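Local coordinates for cell wall surface anchor family protein (Streptococcus agalactiae serogroup V, PDB 3PF2) that forms, as the major (backbone) pilin, the shaft of a surface pilus of group B Streptococcus, this chain being its calcium-binding C-terminal fragment of two Ig-like domains, at residues A[11-16]-A[177-182]; A[35-40]-A[130-135]; A[55-60]-A[138-143]; A[76-81]-A[93-98]; A[251-256]-A[288-293]. All blocks are in the same frame, centred on the assembly; numbering follows the deposited sequence.

Contact 1: residues A[11-16]-A[177-182]; sequences KDVKKL and PEVHTG. With CA (calcium ion), chain B.
The ring of Pro177 lies against the backbone and the first side-chain carbons of Lys11, the ring and the lysine chain crossing at about a right angle. CG of Pro177 comes 3.3 Å from Lys11 O, and its CD stands 3.7 Å from Lys11 CB. With CG of Lys11 anti to the backbone N (chi1 -168°) and the chain extended beyond it, the lysine starts beside the proline and then runs away from it into the domain. There its NZ is joined covalently to CG of Asn152, an isopeptide bond of the kind that stiffens Gram-positive pilins, and donates a hydrogen bond to Asp51. Further along, the branches of two valines meet: CG2 of Val13 is 3.5 Å from CG1 of Val179, while CG1 of Val13 merely rests against Glu178 O (3.9 Å). Asp12 points the other way, toward the calcium ion, which takes its OD1 at 2.2 Å and Lys11 O at 2.4 Å, with two waters and ligands from Asp10 and Asp19 around it. The second carboxylate oxygen, OD2, pairs with Lys34 and Gly17 N. One short segment thus carries metal ligands, a covalent cross-link and apolar packing. Strand 9-13 pairs along strand 29-35, whose Trp31 touches both valines, while strand 178-190 passes on beside strand 20-22 toward the second domain.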
# COMPACT_ATOMS: atom_id res chain seq x y z
N LYS A 11 -8.91 11.31 1.34
CA LYS A 11 -8.46 10.05 0.77
C LYS A 11 -8.42 9.01 1.90
O LYS A 11 -8.05 9.33 3.03
CB LYS A 11 -7.07 10.22 0.13
CG LYS A 11 -6.60 9.05 -0.77
CD LYS A 11 -5.20 9.32 -1.32
CE LYS A 11 -4.72 8.17 -2.23
NZ LYS A 11 -3.46 8.52 -2.95
N ASP A 12 -8.83 7.79 1.58
CA ASP A 12 -8.76 6.65 2.51
C ASP A 12 -7.94 5.53 1.85
O ASP A 12 -7.57 5.61 0.69
CB ASP A 12 -10.16 6.09 2.79
CG ASP A 12 -11.04 7.06 3.57
OD1 ASP A 12 -10.53 8.08 4.10
OD2 ASP A 12 -12.26 6.80 3.62
N VAL A 13 -7.66 4.49 2.64
CA VAL A 13 -7.02 3.30 2.13
C VAL A 13 -7.72 2.08 2.70
O VAL A 13 -8.25 2.12 3.83
CB VAL A 13 -5.52 3.26 2.47
CG1 VAL A 13 -5.29 3.07 3.98
CG2 VAL A 13 -4.79 2.22 1.62
N LYS A 14 -7.69 1.00 1.91
CA LYS A 14 -8.22 -0.34 2.26
C LYS A 14 -9.73 -0.43 2.12
O LYS A 14 -10.25 -1.30 1.41
CB LYS A 14 -7.71 -0.85 3.63
CG LYS A 14 -8.02 -2.35 3.94
CD LYS A 14 -7.17 -2.84 5.12
CE LYS A 14 -7.42 -4.30 5.40
NZ LYS A 14 -6.51 -4.80 6.51
N LYS A 15 -10.44 0.46 2.82
CA LYS A 15 -11.88 0.57 2.69
C LYS A 15 -12.28 1.98 3.11
O LYS A 15 -11.50 2.71 3.73
CB LYS A 15 -12.59 -0.44 3.60
CG LYS A 15 -12.36 -0.18 5.10
CD LYS A 15 -12.73 -1.38 5.95
CE LYS A 15 -12.73 -1.02 7.43
NZ LYS A 15 -12.80 -2.29 8.26
N LEU A 16 -13.53 2.34 2.80
CA LEU A 16 -14.04 3.64 3.25
C LEU A 16 -14.01 3.75 4.75
O LEU A 16 -14.51 2.86 5.47
CB LEU A 16 -15.46 3.89 2.73
CG LEU A 16 -15.54 4.12 1.21
CD1 LEU A 16 -17.01 4.17 0.79
CD2 LEU A 16 -14.84 5.44 0.85
N PRO A 177 -4.00 9.50 4.22
CA PRO A 177 -3.86 8.09 4.63
C PRO A 177 -2.47 7.56 4.29
O PRO A 177 -1.74 8.18 3.53
CB PRO A 177 -4.93 7.37 3.79
CG PRO A 177 -5.03 8.21 2.53
CD PRO A 177 -4.79 9.65 2.98
N GLU A 178 -2.10 6.40 4.85
CA GLU A 178 -0.77 5.83 4.58
C GLU A 178 -0.79 4.31 4.65
O GLU A 178 -1.64 3.72 5.33
CB GLU A 178 0.29 6.37 5.56
CG GLU A 178 0.03 6.06 7.05
CD GLU A 178 0.43 4.65 7.49
OE1 GLU A 178 1.39 4.08 6.92
OE2 GLU A 178 -0.21 4.11 8.42
N VAL A 179 0.17 3.71 3.95
CA VAL A 179 0.42 2.28 4.07
C VAL A 179 1.87 2.01 4.44
O VAL A 179 2.75 2.87 4.29
CB VAL A 179 0.05 1.50 2.78
CG1 VAL A 179 -1.43 1.60 2.50
CG2 VAL A 179 0.89 2.00 1.57
N HIS A 180 2.14 0.79 4.88
CA HIS A 180 3.50 0.45 5.29
C HIS A 180 3.72 -1.03 5.11
O HIS A 180 2.76 -1.81 5.15
CB HIS A 180 3.73 0.83 6.75
CG HIS A 180 2.53 0.55 7.61
ND1 HIS A 180 1.56 1.50 7.85
CD2 HIS A 180 2.11 -0.59 8.21
CE1 HIS A 180 0.61 0.97 8.59
NE2 HIS A 180 0.91 -0.31 8.81
N THR A 181 4.99 -1.39 4.95
CA THR A 181 5.44 -2.78 4.83
C THR A 181 6.75 -2.89 5.62
O THR A 181 7.39 -1.88 5.84
CB THR A 181 5.63 -3.18 3.33
OG1 THR A 181 5.75 -4.61 3.22
CG2 THR A 181 6.83 -2.50 2.67
N GLY A 182 7.13 -4.10 6.02
CA GLY A 182 8.29 -4.30 6.89
C GLY A 182 9.23 -5.40 6.43
O GLY A 182 9.03 -6.00 5.38
CA CA B . -9.31 9.74 4.99
O HOH W 1 -7.41 10.88 5.84
O HOH W 2 -10.48 9.95 7.06

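Contact 2: residues A[35-40]-A[130-135]; sequences STIPAN and AFLEIP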
# COMPACT_ATOMS: atom_id res chain seq x y z
N SER A 35 -14.62 12.93 -2.84
CA SER A 35 -14.99 14.34 -2.91
C SER A 35 -16.45 14.51 -2.63
O SER A 35 -17.27 13.72 -3.08
CB SER A 35 -14.72 14.91 -4.30
OG SER A 35 -15.02 16.30 -4.34
N THR A 36 -16.81 15.56 -1.91
CA THR A 36 -18.21 15.98 -1.89
C THR A 36 -18.60 16.53 -3.27
O THR A 36 -17.75 16.99 -4.03
CB THR A 36 -18.51 17.01 -0.78
OG1 THR A 36 -17.77 18.21 -1.03
CG2 THR A 36 -18.14 16.48 0.58
N ILE A 37 -19.88 16.44 -3.58
CA ILE A 37 -20.41 16.92 -4.85
C ILE A 37 -21.53 17.91 -4.55
O ILE A 37 -22.42 17.60 -3.77
CB ILE A 37 -20.94 15.75 -5.72
CG1 ILE A 37 -19.82 14.79 -6.14
CG2 ILE A 37 -21.69 16.27 -6.94
CD1 ILE A 37 -18.68 15.41 -6.98
N PRO A 38 -21.49 19.12 -5.15
CA PRO A 38 -22.61 20.05 -4.99
C PRO A 38 -23.77 19.73 -5.94
O PRO A 38 -23.55 19.16 -7.01
CB PRO A 38 -21.99 21.40 -5.35
CG PRO A 38 -20.93 21.06 -6.33
CD PRO A 38 -20.38 19.71 -5.93
N ALA A 39 -24.99 20.11 -5.55
CA ALA A 39 -26.15 19.97 -6.44
C ALA A 39 -26.03 20.81 -7.72
O ALA A 39 -26.56 20.44 -8.77
CB ALA A 39 -27.45 20.29 -5.70
N ASN A 40 -25.31 21.93 -7.63
CA ASN A 40 -25.01 22.74 -8.83
C ASN A 40 -23.79 22.27 -9.64
O ASN A 40 -23.18 23.04 -10.39
CB ASN A 40 -24.93 24.24 -8.48
CG ASN A 40 -23.80 24.57 -7.50
OD1 ASN A 40 -22.87 23.79 -7.29
ND2 ASN A 40 -23.89 25.75 -6.90
N ALA A 130 -24.46 10.62 -0.04
CA ALA A 130 -23.73 10.39 -1.29
C ALA A 130 -22.55 11.32 -1.48
O ALA A 130 -22.62 12.51 -1.13
CB ALA A 130 -24.66 10.51 -2.50
N PHE A 131 -21.49 10.78 -2.07
CA PHE A 131 -20.31 11.55 -2.44
C PHE A 131 -19.60 10.86 -3.61
O PHE A 131 -19.98 9.74 -3.98
CB PHE A 131 -19.38 11.72 -1.22
CG PHE A 131 -18.79 10.43 -0.72
CD1 PHE A 131 -17.54 10.00 -1.19
CD2 PHE A 131 -19.48 9.65 0.22
CE1 PHE A 131 -16.99 8.78 -0.74
CE2 PHE A 131 -18.92 8.44 0.67
CZ PHE A 131 -17.67 8.03 0.18
N LEU A 132 -18.61 11.52 -4.20
CA LEU A 132 -17.84 10.95 -5.30
C LEU A 132 -16.74 10.07 -4.74
O LEU A 132 -15.90 10.51 -3.96
CB LEU A 132 -17.25 12.03 -6.21
CG LEU A 132 -16.36 11.54 -7.37
CD1 LEU A 132 -17.21 10.82 -8.41
CD2 LEU A 132 -15.57 12.67 -8.03
N GLU A 133 -16.76 8.80 -5.16
CA GLU A 133 -15.83 7.79 -4.67
C GLU A 133 -15.06 7.20 -5.84
O GLU A 133 -15.66 6.68 -6.78
CB GLU A 133 -16.59 6.71 -3.91
CG GLU A 133 -15.78 5.47 -3.54
CD GLU A 133 -16.65 4.35 -3.00
OE1 GLU A 133 -17.87 4.53 -2.78
OE2 GLU A 133 -16.09 3.26 -2.75
N ILE A 134 -13.74 7.29 -5.78
CA ILE A 134 -12.86 6.77 -6.83
C ILE A 134 -11.89 5.76 -6.23
O ILE A 134 -10.90 6.14 -5.59
CB ILE A 134 -12.04 7.89 -7.54
CG1 ILE A 134 -12.95 9.02 -8.04
CG2 ILE A 134 -11.17 7.30 -8.67
CD1 ILE A 134 -12.18 10.18 -8.62
N PRO A 135 -12.16 4.46 -6.43
CA PRO A 135 -11.21 3.44 -5.97
C PRO A 135 -10.03 3.31 -6.92
O PRO A 135 -10.22 3.25 -8.14
CB PRO A 135 -12.04 2.15 -5.94
CG PRO A 135 -13.33 2.45 -6.64
CD PRO A 135 -13.30 3.87 -7.16
O HOH W 3 -21.19 14.83 -1.62
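An antiparallel pairing at the end of strand 29-35, in a sheet of the Ig-like, CNA-type pilin domain, brings Ser35 opposite Leu132. The tight part is small and made of backbone. Ser35 N donates to Leu132 O at 3.0 Å, and Leu132 N returns a bond to Ser35 O at 2.8 Å, so the two residues form a closed hydrogen-bonded pair. Beside this ladder, CD1 of Ile37 rests 3.7 Å from CB of Leu132. The isoleucine can make this contact because CG1 is swung anti to its carbonyl carbon (chi1 -65°), bringing the longer branch back over the leucine. Phe47 of strand 46-52 touches Ser35, Ile37 and Leu132, and Leu132 also meets Ile65 and Ile67, which places this side of the pairing in the packing between sheets.

The other part is looser. Beyond Ser35 the two chains no longer bond directly, and a water takes over: it accepts from Ile37 N at 2.9 Å and donates to Ala130 O at 2.8 Å, spanning a gap that the backbones leave as they part. Thr36 turns its side chain away, its OG1 bonding to Lys8 N, and beyond Ile37 the first segment leaves its partner. Phe131 takes part mainly through its first carbon, since its ring heads away to Lys34. CB of Phe131 lies 3.5 Å from Ser35 O, the same oxygen that receives Leu132 N and that also sits at the edge of the phenylalanine ring.

Contact 3: residues A[55-60]-A[138-143]; sequences DGLTYK and STINEK
Asn141 reaches across to the turn before strand 57-60 and uses both hydrogens of its amide there. ND2 donates to Asp55 O at 3.0 Å, in the plane of both the amide and that carbonyl, and to Thr58 OG1, also at 3.0 Å. Its OD1 is occupied too, accepting Lys143 N in an Asx turn at 2.8 Å. With CG held between the backbone N and the carbonyl carbon (chi1 63°), the amide folds back over Gly56, whose backbone it covers. Asn141 N adds a nearly straight bond of 2.8 Å to Gly56 O, although the donor stands above the carbonyl plane.

Toward the strands the backbone ladder continues. Thr58 and Thr139 form a hydrogen-bonded antiparallel pair, Thr58 N giving to Thr139 O at 2.9 Å and Thr139 N returning a bond of the same length to Thr58 O. Leu57 with Ile140 and Tyr59 with Ser138 are the non-hydrogen-bonded pairs that flank it. Leu57 O is taken by Asn89 ND2 instead, and Ser138 OG receives a weak bond from Trp31. On the threonine side, CE of Lys60 lies 3.8 Å from CG2 of Thr139.

Three bonds from one side-chain amide thus fix the rotation of Asn141, and the pairing is carried past the strand ends by one backbone bond, to Gly56 O, and by the two bonds ND2 gives across the contact, while the Asx turn holds the amide's other end.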
# COMPACT_ATOMS: atom_id res chain seq x y z
N ASP A 55 7.06 7.22 -4.91
CA ASP A 55 7.95 6.27 -5.57
C ASP A 55 7.65 4.82 -5.19
O ASP A 55 7.72 3.93 -6.04
CB ASP A 55 9.41 6.57 -5.20
CG ASP A 55 9.90 7.89 -5.77
OD1 ASP A 55 9.16 8.52 -6.56
OD2 ASP A 55 11.03 8.31 -5.42
N GLY A 56 7.35 4.61 -3.91
CA GLY A 56 7.16 3.28 -3.34
C GLY A 56 5.80 2.68 -3.60
O GLY A 56 5.48 1.61 -3.07
N LEU A 57 4.98 3.36 -4.39
CA LEU A 57 3.67 2.83 -4.79
C LEU A 57 3.63 2.56 -6.29
O LEU A 57 4.13 3.36 -7.07
CB LEU A 57 2.56 3.81 -4.42
CG LEU A 57 2.42 4.17 -2.93
CD1 LEU A 57 1.37 5.23 -2.75
CD2 LEU A 57 2.05 2.94 -2.09
N THR A 58 3.05 1.43 -6.68
CA THR A 58 2.78 1.14 -8.09
C THR A 58 1.27 1.15 -8.33
O THR A 58 0.52 0.38 -7.73
CB THR A 58 3.40 -0.22 -8.54
OG1 THR A 58 4.83 -0.13 -8.44
CG2 THR A 58 3.02 -0.56 -10.01
N TYR A 59 0.83 2.06 -9.21
CA TYR A 59 -0.54 2.12 -9.69
C TYR A 59 -0.90 0.89 -10.53
O TYR A 59 -0.09 0.43 -11.36
CB TYR A 59 -0.72 3.40 -10.54
CG TYR A 59 -1.96 3.43 -11.41
CD1 TYR A 59 -3.15 3.99 -10.95
CD2 TYR A 59 -1.93 2.93 -12.71
CE1 TYR A 59 -4.29 4.03 -11.75
CE2 TYR A 59 -3.05 2.95 -13.52
CZ TYR A 59 -4.22 3.51 -13.04
OH TYR A 59 -5.34 3.55 -13.83
N LYS A 60 -2.10 0.36 -10.32
CA LYS A 60 -2.58 -0.81 -11.07
C LYS A 60 -3.73 -0.47 -11.99
O LYS A 60 -3.68 -0.79 -13.18
CB LYS A 60 -2.98 -1.97 -10.15
CG LYS A 60 -1.82 -2.65 -9.45
CD LYS A 60 -0.84 -3.27 -10.45
CE LYS A 60 0.48 -3.60 -9.78
NZ LYS A 60 1.40 -4.33 -10.71
N SER A 138 -3.60 -0.40 -6.24
CA SER A 138 -2.23 0.01 -6.00
C SER A 138 -1.49 -1.14 -5.30
O SER A 138 -2.13 -1.99 -4.71
CB SER A 138 -2.24 1.24 -5.07
OG SER A 138 -0.95 1.78 -4.86
N THR A 139 -0.16 -1.16 -5.41
CA THR A 139 0.67 -2.05 -4.58
C THR A 139 1.79 -1.23 -3.97
O THR A 139 2.12 -0.15 -4.46
CB THR A 139 1.31 -3.20 -5.39
OG1 THR A 139 2.16 -2.65 -6.42
CG2 THR A 139 0.25 -4.09 -6.04
N ILE A 140 2.37 -1.72 -2.87
CA ILE A 140 3.62 -1.19 -2.37
C ILE A 140 4.73 -1.91 -3.15
O ILE A 140 4.65 -3.11 -3.36
CB ILE A 140 3.80 -1.49 -0.86
CG1 ILE A 140 2.67 -0.85 -0.04
CG2 ILE A 140 5.17 -1.00 -0.36
CD1 ILE A 140 2.67 -1.19 1.48
N ASN A 141 5.75 -1.18 -3.58
CA ASN A 141 6.84 -1.80 -4.34
C ASN A 141 8.18 -1.80 -3.61
O ASN A 141 8.27 -1.38 -2.45
CB ASN A 141 6.97 -1.17 -5.73
CG ASN A 141 7.33 0.29 -5.67
OD1 ASN A 141 8.25 0.67 -4.95
ND2 ASN A 141 6.62 1.13 -6.43
N GLU A 142 9.22 -2.27 -4.29
CA GLU A 142 10.57 -2.40 -3.73
C GLU A 142 11.23 -1.08 -3.35
O GLU A 142 12.27 -1.07 -2.70
CB GLU A 142 11.45 -3.21 -4.71
CG GLU A 142 12.00 -2.44 -5.93
CD GLU A 142 10.96 -2.17 -7.02
OE1 GLU A 142 9.87 -2.78 -7.00
OE2 GLU A 142 11.24 -1.33 -7.90
N LYS A 143 10.65 0.05 -3.74
CA LYS A 143 11.22 1.35 -3.41
C LYS A 143 10.78 1.85 -2.03
O LYS A 143 11.29 2.85 -1.53
CB LYS A 143 10.89 2.37 -4.50
CG LYS A 143 11.52 2.03 -5.86
CD LYS A 143 11.42 3.22 -6.81
CE LYS A 143 12.10 2.94 -8.15
NZ LYS A 143 11.13 2.46 -9.18

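Contact 4: residues A[76-81]-A[93-98]; sequences EHYTID and ITFKPE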
# COMPACT_ATOMS: atom_id res chain seq x y z
N GLU A 76 -17.33 7.83 -20.97
CA GLU A 76 -18.63 8.49 -21.07
C GLU A 76 -18.65 9.75 -20.18
O GLU A 76 -18.88 10.87 -20.67
CB GLU A 76 -19.77 7.53 -20.70
CG GLU A 76 -21.18 8.16 -20.70
CD GLU A 76 -22.29 7.19 -20.34
OE1 GLU A 76 -21.99 6.01 -20.05
OE2 GLU A 76 -23.47 7.60 -20.35
N HIS A 77 -18.38 9.55 -18.89
CA HIS A 77 -18.44 10.65 -17.91
C HIS A 77 -17.07 11.23 -17.55
O HIS A 77 -16.98 12.35 -17.04
CB HIS A 77 -19.13 10.19 -16.63
CG HIS A 77 -20.49 9.60 -16.83
ND1 HIS A 77 -21.58 10.35 -17.20
CD2 HIS A 77 -20.94 8.33 -16.69
CE1 HIS A 77 -22.64 9.57 -17.29
NE2 HIS A 77 -22.28 8.34 -16.98
N TYR A 78 -16.01 10.46 -17.82
CA TYR A 78 -14.66 10.83 -17.40
C TYR A 78 -13.58 10.13 -18.23
O TYR A 78 -13.86 9.12 -18.88
CB TYR A 78 -14.46 10.50 -15.90
CG TYR A 78 -14.47 9.01 -15.56
CD1 TYR A 78 -13.30 8.25 -15.67
CD2 TYR A 78 -15.63 8.37 -15.12
CE1 TYR A 78 -13.28 6.91 -15.38
CE2 TYR A 78 -15.61 6.99 -14.80
CZ TYR A 78 -14.43 6.28 -14.94
OH TYR A 78 -14.37 4.92 -14.64
N THR A 79 -12.36 10.66 -18.19
CA THR A 79 -11.20 10.03 -18.82
C THR A 79 -10.05 9.86 -17.83
O THR A 79 -9.92 10.61 -16.85
CB THR A 79 -10.69 10.81 -20.06
OG1 THR A 79 -10.04 12.02 -19.63
CG2 THR A 79 -11.84 11.15 -21.01
N ILE A 80 -9.20 8.89 -18.11
CA ILE A 80 -8.06 8.57 -17.27
C ILE A 80 -6.75 8.80 -18.02
O ILE A 80 -6.61 8.39 -19.18
CB ILE A 80 -8.17 7.10 -16.79
CG1 ILE A 80 -9.26 6.97 -15.73
CG2 ILE A 80 -6.81 6.58 -16.30
CD1 ILE A 80 -9.80 5.55 -15.58
N ASP A 81 -5.80 9.45 -17.35
CA ASP A 81 -4.43 9.52 -17.81
C ASP A 81 -3.59 8.76 -16.77
O ASP A 81 -3.44 9.22 -15.64
CB ASP A 81 -3.99 10.98 -17.92
CG ASP A 81 -2.62 11.14 -18.55
OD1 ASP A 81 -2.30 10.42 -19.52
OD2 ASP A 81 -1.85 12.00 -18.08
N ILE A 93 -7.51 12.15 -13.47
CA ILE A 93 -8.86 11.76 -13.84
C ILE A 93 -9.67 13.01 -14.15
O ILE A 93 -9.88 13.87 -13.29
CB ILE A 93 -9.56 10.92 -12.75
CG1 ILE A 93 -8.77 9.62 -12.49
CG2 ILE A 93 -11.03 10.63 -13.12
CD1 ILE A 93 -9.21 8.90 -11.26
N THR A 94 -10.12 13.11 -15.40
CA THR A 94 -10.79 14.31 -15.88
C THR A 94 -12.26 14.02 -16.12
O THR A 94 -12.61 13.18 -16.96
CB THR A 94 -10.13 14.82 -17.18
OG1 THR A 94 -8.72 15.00 -16.97
CG2 THR A 94 -10.75 16.14 -17.64
N PHE A 95 -13.11 14.68 -15.36
CA PHE A 95 -14.55 14.56 -15.54
C PHE A 95 -14.95 15.53 -16.64
O PHE A 95 -14.48 16.66 -16.68
CB PHE A 95 -15.29 14.77 -14.21
CG PHE A 95 -15.05 13.64 -13.23
CD1 PHE A 95 -13.86 13.59 -12.48
CD2 PHE A 95 -15.99 12.62 -13.08
CE1 PHE A 95 -13.62 12.53 -11.59
CE2 PHE A 95 -15.75 11.56 -12.18
CZ PHE A 95 -14.56 11.52 -11.44
N LYS A 96 -15.76 15.03 -17.58
CA LYS A 96 -16.01 15.75 -18.83
C LYS A 96 -16.94 16.93 -18.60
O LYS A 96 -18.08 16.73 -18.18
CB LYS A 96 -16.63 14.81 -19.87
CG LYS A 96 -15.76 13.65 -20.29
CD LYS A 96 -16.26 13.05 -21.61
CE LYS A 96 -15.29 12.00 -22.12
NZ LYS A 96 -15.45 11.75 -23.58
N PRO A 97 -16.46 18.17 -18.85
CA PRO A 97 -17.34 19.33 -18.68
C PRO A 97 -18.64 19.24 -19.49
O PRO A 97 -19.71 19.60 -18.96
CB PRO A 97 -16.46 20.50 -19.14
CG PRO A 97 -15.07 20.04 -18.85
CD PRO A 97 -15.09 18.57 -19.20
N GLU A 98 -18.55 18.73 -20.72
CA GLU A 98 -19.74 18.51 -21.56
C GLU A 98 -20.78 17.61 -20.87
O GLU A 98 -21.95 17.60 -21.25
CB GLU A 98 -19.37 17.89 -22.93
CG GLU A 98 -18.05 18.33 -23.56
CD GLU A 98 -16.87 17.43 -23.15
OE1 GLU A 98 -16.34 17.61 -22.04
OE2 GLU A 98 -16.47 16.55 -23.95
O HOH W 4 -7.32 12.77 -17.41
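Thr79 N gives the shortest direct hydrogen bond here, 2.8 Å to Thr94 O, and Thr94 N answers with one to Thr79 O, closing a hydrogen-bonded pair of antiparallel residues. A water bonded to Thr94 OG1 adds a weak, long link to that same Thr79 O. One step on, Lys96 N meets His77 O at 3.0 Å in an almost straight line (176°).

The faces of the sheet differ in chemistry. On one, Tyr78 and Phe95 face each other as a non-hydrogen-bonded pair. CB of Tyr78 sits over the Phe95 ring, 4.1 Å from its centroid, in a CH-pi contact, while the two rings themselves meet obliquely with planes at 45°. Having CG between the backbone N and the carbonyl carbon (chi1 67°) carries the tyrosine ring alongside Ile93, with CD1 4.2 Å from Ile93 CG2. On the other, the extended Lys96 crosses Thr79 at about a right angle, CE to CG2 3.7 Å, and passes CD close to Glu76 O.

Phe47 meets Phe95 edge-to-face, and Leu132 and Ile134 also pack on it. Strands 78-81 and 90-95 thus form an antiparallel beta hairpin at the edge of a sheet, its aromatic face turned into the core of an Ig-like sandwich.

Contact 5: residues A[251-256]-A[288-293]; sequences KGLAYA and FTVSQT
In the prealbumin-like domain the loop that leaves strand 247-253 passes the end of strand 286-290 without pairing with it; the CA atoms of Tyr255 and Val290, 5.9 Å apart, are the nearest. Just before, Gly252 and Leu253 both face Gly182 as a G1 beta bulge, the left-handed backbone of Gly252 suiting a residue without a side chain. Side chains of each segment pack on side chains and on bare backbone of the other. Val290 stands between two partners: its CG2 is 4.2 Å from CD1 of Leu253, and its CG1 is 3.8 Å from CB of Tyr255, each crossing the valine at about a right angle. The same CB of Tyr255 lies 3.2 Å from Val290 O. CD1 of Leu253 also reaches the edge of the Phe288 ring.

Tyr255 covers the following turn, which Ser291 OG closes as an ST turn by accepting Thr293 N. Its CG lies between the backbone N and the carbonyl carbon (chi1 75°), which lays the ring over the peptide of Ser291, whose C stands 3.6 Å above one face. Its hydroxyl is bonded to Ala261 O, fixing the ring's far end. Gln292 crosses the tyrosine at a slant, its CB 3.9 Å from Tyr255 OH.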
# COMPACT_ATOMS: atom_id res chain seq x y z
N LYS A 251 12.38 -9.02 2.87
CA LYS A 251 11.92 -7.63 2.74
C LYS A 251 10.51 -7.58 2.17
O LYS A 251 10.20 -8.23 1.17
CB LYS A 251 12.87 -6.82 1.84
CG LYS A 251 14.33 -6.82 2.32
CD LYS A 251 15.21 -5.90 1.49
CE LYS A 251 15.00 -4.45 1.89
NZ LYS A 251 16.08 -3.53 1.40
N GLY A 252 9.66 -6.81 2.84
CA GLY A 252 8.34 -6.52 2.28
C GLY A 252 7.19 -7.36 2.80
O GLY A 252 6.28 -7.68 2.05
N LEU A 253 7.23 -7.74 4.07
CA LEU A 253 6.09 -8.40 4.69
C LEU A 253 5.21 -7.44 5.49
O LEU A 253 5.71 -6.56 6.19
CB LEU A 253 6.54 -9.53 5.61
CG LEU A 253 7.41 -10.60 4.97
CD1 LEU A 253 7.92 -11.52 6.08
CD2 LEU A 253 6.67 -11.39 3.87
N ALA A 254 3.90 -7.68 5.43
CA ALA A 254 2.94 -6.85 6.17
C ALA A 254 3.19 -6.86 7.67
O ALA A 254 3.55 -7.89 8.23
CB ALA A 254 1.51 -7.33 5.89
N TYR A 255 2.98 -5.72 8.31
CA TYR A 255 2.85 -5.67 9.77
C TYR A 255 1.87 -4.53 10.02
O TYR A 255 1.57 -3.77 9.08
CB TYR A 255 4.22 -5.42 10.46
CG TYR A 255 4.67 -3.99 10.33
CD1 TYR A 255 4.52 -3.08 11.39
CD2 TYR A 255 5.17 -3.51 9.12
CE1 TYR A 255 4.88 -1.74 11.25
CE2 TYR A 255 5.54 -2.18 8.97
CZ TYR A 255 5.39 -1.30 10.04
OH TYR A 255 5.75 0.01 9.87
N ALA A 256 1.37 -4.39 11.24
CA ALA A 256 0.41 -3.33 11.57
C ALA A 256 -0.70 -3.25 10.50
O ALA A 256 -0.98 -2.19 9.93
CB ALA A 256 1.14 -1.98 11.74
N PHE A 288 9.39 -15.28 14.30
CA PHE A 288 9.96 -13.94 14.35
C PHE A 288 8.87 -12.92 14.16
O PHE A 288 7.78 -13.27 13.74
CB PHE A 288 11.07 -13.74 13.30
CG PHE A 288 10.61 -13.79 11.87
CD1 PHE A 288 10.31 -12.60 11.16
CD2 PHE A 288 10.52 -15.00 11.19
CE1 PHE A 288 9.92 -12.62 9.81
CE2 PHE A 288 10.12 -15.04 9.83
CZ PHE A 288 9.83 -13.86 9.14
N THR A 289 9.16 -11.66 14.48
CA THR A 289 8.16 -10.62 14.26
C THR A 289 8.68 -9.54 13.33
O THR A 289 9.87 -9.20 13.36
CB THR A 289 7.67 -9.97 15.56
OG1 THR A 289 8.79 -9.49 16.30
CG2 THR A 289 6.89 -10.96 16.42
N VAL A 290 7.78 -9.04 12.50
CA VAL A 290 8.00 -7.87 11.67
C VAL A 290 7.28 -6.70 12.33
O VAL A 290 6.08 -6.80 12.64
CB VAL A 290 7.45 -8.10 10.25
CG1 VAL A 290 7.58 -6.80 9.42
CG2 VAL A 290 8.21 -9.23 9.58
N SER A 291 8.03 -5.63 12.58
CA SER A 291 7.51 -4.42 13.24
C SER A 291 8.00 -3.19 12.50
O SER A 291 8.67 -3.30 11.48
CB SER A 291 8.03 -4.37 14.68
OG SER A 291 9.43 -4.07 14.69
N GLN A 292 7.71 -2.01 13.03
CA GLN A 292 8.25 -0.79 12.43
C GLN A 292 9.79 -0.79 12.39
O GLN A 292 10.39 -0.25 11.46
CB GLN A 292 7.75 0.44 13.18
CG GLN A 292 8.28 1.74 12.59
CD GLN A 292 7.79 2.95 13.33
OE1 GLN A 292 7.78 2.98 14.55
NE2 GLN A 292 7.37 3.96 12.59
N THR A 293 10.41 -1.42 13.38
CA THR A 293 11.85 -1.29 13.59
C THR A 293 12.63 -2.60 13.45
O THR A 293 13.77 -2.70 13.93
CB THR A 293 12.17 -0.64 14.97
OG1 THR A 293 11.60 -1.45 16.03
CG2 THR A 293 11.60 0.77 15.05

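How the contacts relate
The five contacts show how an elongated two-domain pilin is tied together in steps. Contacts 2, 3 and 4 lie within the Cna-B-like range, contact 5 in the prealbumin-like one, and contact 1 joins strand 9-13 to the start of strand 178-190, which runs on into the second. Along the chain contact 1 encloses contacts 2, 3 and 4; the segments of contacts 2 and 3 alternate, both using strand 132-140, and contact 5 follows. Centres of contacts 2 and 4 are about 14 Å apart; contact 3 packs Ile140 on Val179 of contact 1. The centres of contacts 4 and 5 are about 39 Å apart, on opposite sides of the chain's centre; contact 5 touches contact 1, where Gly182 meets Gly252.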